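Local coordinates for protoporphyrinogen oxidase (Exiguobacterium sibiricum, PDB 3LOV), which probably oxidises coproporphyrinogen III to coproporphyrin III with molecular oxygen, using bound FAD, in coproporphyrin-dependent heme b biosynthesis, at residues A438-Y442 against D443-L447. Residues are numbered along the deposited sequence; the frame is centred on the assembly and turned at random.
Sequences AGLAY and DGVGL. With FAD (flavin-adenine dinucleotide), chain B.
Leu-440 and Val-445 meet loosely through their methyls in the tight loop between strand 435-437 and helix 447-463: Leu-440 CD1 lies 4.3 Å from Val-445 CG1, and Val-445 CG2 packs on Leu-440 O. With CG1 anti to the backbone N (chi1 167°), the compact valine sends that methyl to ribityl C1' of FAD, while the longer Leu-440 brings CD2 near the pyrophosphate. At the far bend Asp-443 OD1 lies 3.4 Å from Tyr-442 C; OD1 forms a salt bridge with Arg-425 and OD2 a hydrogen bond with Ser-453 OG, a place suited to a carboxylate. The broad Tyr-442 ring takes Ala-441 CB over one face and Gly-439 N at its edge, and packs on His-287 and Val-290 of helix 287-293. Tyr-442 N bonds to Gly-439 O at 3.0 Å, closing a beta turn near type I. A water accepts from Asp-443 N (3.0 Å) and lies within donating reach of Gly-439 O and Gly-444 O. At Gly-439 a CB would press on the preceding carbonyl and on FAD O1P. Val-445 O accepts from FAD O3' (2.5 Å), and Leu-447 N donates almost straight (166°) to flavin O2 at 2.8 Å. An alanine in place of Leu-447 would probably keep this amide bond but lose the branched cover on flavin C2 and ribityl C4'. Gly-446 is the N-cap of helix 447-463, whose N-terminus, as in other amine oxidase-type flavoproteins, would probably favour negative charge at N1-C2=O2 of reduced flavin.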
ATOM      1  N   ALA A 438       2.270  14.244   7.235  1.00 19.04           N
ATOM      2  CA  ALA A 438       2.970  13.034   6.809  1.00 16.91           C
ATOM      3  C   ALA A 438       2.031  11.841   6.842  1.00 15.48           C
ATOM      4  O   ALA A 438       1.024  11.830   7.546  1.00 19.56           O
ATOM      5  CB  ALA A 438       4.221  12.772   7.713  1.00 15.86           C
ATOM      6  N   GLY A 439       2.346  10.840   6.041  1.00 15.95           N
ATOM      7  CA  GLY A 439       1.523   9.670   5.910  1.00 14.86           C
ATOM      8  C   GLY A 439       1.142   9.288   4.499  1.00 16.31           C
ATOM      9  O   GLY A 439       1.629   9.840   3.515  1.00 15.01           O
ATOM     10  N   LEU A 440       0.235   8.327   4.412  1.00 17.32           N
ATOM     11  CA  LEU A 440      -0.001   7.635   3.141  1.00 20.86           C
ATOM     12  C   LEU A 440      -0.693   8.472   2.077  1.00 21.52           C
ATOM     13  O   LEU A 440      -0.661   8.097   0.899  1.00 23.88           O
ATOM     14  CB  LEU A 440      -0.759   6.347   3.373  1.00 18.40           C
ATOM     15  CG  LEU A 440      -2.289   6.294   3.454  1.00 24.52           C
ATOM     16  CD1 LEU A 440      -2.629   4.825   3.186  1.00 27.96           C
ATOM     17  CD2 LEU A 440      -2.850   6.757   4.791  1.00 26.02           C
ATOM     18  N   ALA A 441      -1.291   9.596   2.481  1.00 17.80           N
ATOM     19  CA  ALA A 441      -1.962  10.493   1.514  1.00 19.09           C
ATOM     20  C   ALA A 441      -0.926  11.208   0.660  1.00 21.34           C
ATOM     21  O   ALA A 441      -1.235  11.709  -0.449  1.00 16.07           O
ATOM     22  CB  ALA A 441      -2.766  11.540   2.236  1.00 14.43           C
ATOM     23  N   TYR A 442       0.293  11.310   1.208  1.00 20.73           N
ATOM     24  CA  TYR A 442       1.241  12.323   0.707  1.00 20.85           C
ATOM     25  C   TYR A 442       2.332  11.859  -0.234  1.00 18.95           C
ATOM     26  O   TYR A 442       2.389  12.315  -1.382  1.00 20.26           O
ATOM     27  CB  TYR A 442       1.815  13.129   1.878  1.00 20.96           C
ATOM     28  CG  TYR A 442       0.705  13.614   2.804  1.00 18.01           C
ATOM     29  CD1 TYR A 442      -0.117  14.674   2.429  1.00 22.88           C
ATOM     30  CD2 TYR A 442       0.455  12.997   4.025  1.00 15.45           C
ATOM     31  CE1 TYR A 442      -1.159  15.106   3.225  1.00 22.77           C
ATOM     32  CE2 TYR A 442      -0.583  13.449   4.852  1.00 15.62           C
ATOM     33  CZ  TYR A 442      -1.404  14.466   4.434  1.00 20.23           C
ATOM     34  OH  TYR A 442      -2.459  14.918   5.207  1.00 21.78           O
ATOM     35  N   ASP A 443       3.233  11.024   0.267  1.00 20.97           N
ATOM     36  CA  ASP A 443       4.495  10.735  -0.419  1.00 20.74           C
ATOM     37  C   ASP A 443       4.643   9.223  -0.780  1.00 19.88           C
ATOM     38  O   ASP A 443       5.736   8.673  -0.735  1.00 20.06           O
ATOM     39  CB  ASP A 443       5.665  11.143   0.478  1.00 24.35           C
ATOM     40  CG  ASP A 443       5.540  12.562   1.022  1.00 20.39           C
ATOM     41  OD1 ASP A 443       5.292  13.471   0.229  1.00 18.94           O
ATOM     42  OD2 ASP A 443       5.710  12.751   2.257  1.00 21.01           O
ATOM     43  N   GLY A 444       3.532   8.566  -1.111  1.00 18.86           N
ATOM     44  CA  GLY A 444       3.539   7.137  -1.409  1.00 20.89           C
ATOM     45  C   GLY A 444       2.735   6.409  -0.365  1.00 20.67           C
ATOM     46  O   GLY A 444       2.829   6.694   0.819  1.00 20.85           O
ATOM     47  N   VAL A 445       1.979   5.432  -0.820  1.00 18.76           N
ATOM     48  CA  VAL A 445       1.092   4.666   0.013  1.00 20.33           C
ATOM     49  C   VAL A 445       1.740   3.618   0.921  1.00 19.09           C
ATOM     50  O   VAL A 445       1.195   3.314   1.971  1.00 20.50           O
ATOM     51  CB  VAL A 445       0.014   4.015  -0.898  1.00 20.77           C
ATOM     52  CG1 VAL A 445      -0.761   2.959  -0.163  1.00 25.05           C
ATOM     53  CG2 VAL A 445      -0.890   5.133  -1.420  1.00 18.50           C
ATOM     54  N   GLY A 446       2.903   3.093   0.551  1.00 18.74           N
ATOM     55  CA  GLY A 446       3.488   1.912   1.218  1.00 16.57           C
ATOM     56  C   GLY A 446       4.194   2.188   2.530  1.00 16.23           C
ATOM     57  O   GLY A 446       4.567   3.320   2.810  1.00 15.86           O
ATOM     58  N   LEU A 447       4.419   1.146   3.327  1.00 15.91           N
ATOM     59  CA  LEU A 447       5.025   1.305   4.640  1.00 17.07           C
ATOM     60  C   LEU A 447       6.341   2.100   4.600  1.00 17.66           C
ATOM     61  O   LEU A 447       6.531   3.039   5.407  1.00 19.01           O
ATOM     62  CB  LEU A 447       5.194  -0.032   5.349  1.00 15.54           C
ATOM     63  CG  LEU A 447       3.894  -0.718   5.685  1.00 19.03           C
ATOM     64  CD1 LEU A 447       4.121  -2.189   5.979  1.00 16.45           C
ATOM     65  CD2 LEU A 447       3.197  -0.073   6.850  1.00 13.64           C
TER
HETATM   66  PA  FAD B 500      -2.756   4.652   9.489  1.00 17.82           P
HETATM   67  O1A FAD B 500      -2.165   3.289   9.616  1.00 18.79           O
HETATM   68  O2A FAD B 500      -4.107   4.791   8.894  1.00 15.01           O
HETATM   69  O5B FAD B 500      -2.765   5.327  10.930  1.00 20.72           O
HETATM   70  C5B FAD B 500      -3.520   6.473  11.230  1.00 16.19           C
HETATM   71  C4B FAD B 500      -3.618   6.577  12.756  1.00 16.20           C
HETATM   72  O4B FAD B 500      -4.194   7.827  13.141  1.00 15.61           O
HETATM   73  C3B FAD B 500      -4.463   5.452  13.320  1.00 16.44           C
HETATM   74  O3B FAD B 500      -3.844   4.840  14.438  1.00 14.25           O
HETATM   75  C2B FAD B 500      -5.737   6.193  13.676  1.00 17.01           C
HETATM   76  O2B FAD B 500      -6.407   5.641  14.754  1.00 15.72           O
HETATM   77  C1B FAD B 500      -5.230   7.571  14.047  1.00 17.25           C
HETATM   78  N9A FAD B 500      -6.221   8.656  13.968  1.00 17.90           N
HETATM   79  C8A FAD B 500      -7.277   8.874  13.111  1.00 21.99           C
HETATM   80  N7A FAD B 500      -7.908  10.031  13.439  1.00 16.36           N
HETATM   81  C5A FAD B 500      -7.256  10.560  14.519  1.00 19.04           C
HETATM   82  C6A FAD B 500      -7.422  11.721  15.277  1.00 21.65           C
HETATM   83  N6A FAD B 500      -8.368  12.609  14.982  1.00 16.43           N
HETATM   84  N1A FAD B 500      -6.569  11.975  16.339  1.00 16.90           N
HETATM   85  C2A FAD B 500      -5.536  11.116  16.626  1.00 18.13           C
HETATM   86  N3A FAD B 500      -5.356   9.980  15.857  1.00 17.02           N
HETATM   87  C4A FAD B 500      -6.208   9.705  14.849  1.00 20.86           C
HETATM   88  N1  FAD B 500       1.836  -1.076   2.429  1.00 22.22           N
HETATM   89  C2  FAD B 500       2.922  -1.875   2.201  1.00 22.51           C
HETATM   90  O2  FAD B 500       4.066  -1.399   2.204  1.00 15.26           O
HETATM   91  N3  FAD B 500       2.740  -3.210   1.944  1.00 19.80           N
HETATM   92  C4  FAD B 500       1.515  -3.770   1.885  1.00 23.54           C
HETATM   93  O4  FAD B 500       1.429  -4.967   1.684  1.00 24.44           O
HETATM   94  C4X FAD B 500       0.398  -2.984   2.075  1.00 22.14           C
HETATM   95  N5  FAD B 500      -0.861  -3.562   2.064  1.00 18.13           N
HETATM   96  C5X FAD B 500      -1.972  -2.744   2.283  1.00 26.05           C
HETATM   97  C6  FAD B 500      -3.257  -3.296   2.238  1.00 25.58           C
HETATM   98  C7  FAD B 500      -4.383  -2.484   2.454  1.00 27.01           C
HETATM   99  C7M FAD B 500      -5.758  -3.084   2.413  1.00 27.99           C
HETATM  100  C8  FAD B 500      -4.228  -1.118   2.754  1.00 23.91           C
HETATM  101  C8M FAD B 500      -5.417  -0.201   2.981  1.00 23.18           C
HETATM  102  C9  FAD B 500      -2.955  -0.561   2.817  1.00 18.94           C
HETATM  103  C9A FAD B 500      -1.813  -1.360   2.577  1.00 17.41           C
HETATM  104  N10 FAD B 500      -0.530  -0.803   2.637  1.00 16.08           N
HETATM  105  C10 FAD B 500       0.573  -1.625   2.375  1.00 21.87           C
HETATM  106  C1' FAD B 500      -0.272   0.658   2.919  1.00 17.38           C
HETATM  107  C2' FAD B 500       0.041   0.822   4.427  1.00 19.51           C
HETATM  108  O2' FAD B 500      -1.073   0.445   5.149  1.00 20.77           O
HETATM  109  C3' FAD B 500       0.411   2.260   4.816  1.00 16.92           C
HETATM  110  O3' FAD B 500       1.725   2.470   4.317  1.00 30.23           O
HETATM  111  C4' FAD B 500       0.452   2.560   6.337  1.00 19.29           C
HETATM  112  O4' FAD B 500      -0.333   1.717   7.159  1.00 26.01           O
HETATM  113  C5' FAD B 500      -0.039   3.962   6.639  1.00 22.86           C
HETATM  114  O5' FAD B 500       0.162   4.232   8.003  1.00 20.38           O
HETATM  115  P   FAD B 500      -0.210   5.661   8.562  1.00 14.00           P
HETATM  116  O1P FAD B 500       0.124   6.764   7.593  1.00 15.72           O
HETATM  117  O2P FAD B 500       0.253   5.883   9.982  1.00 17.71           O
HETATM  118  O3P FAD B 500      -1.845   5.639   8.610  1.00 13.66           O
HETATM  119  O   HOH W   1       3.878   8.907   2.257  1.00 20.57           O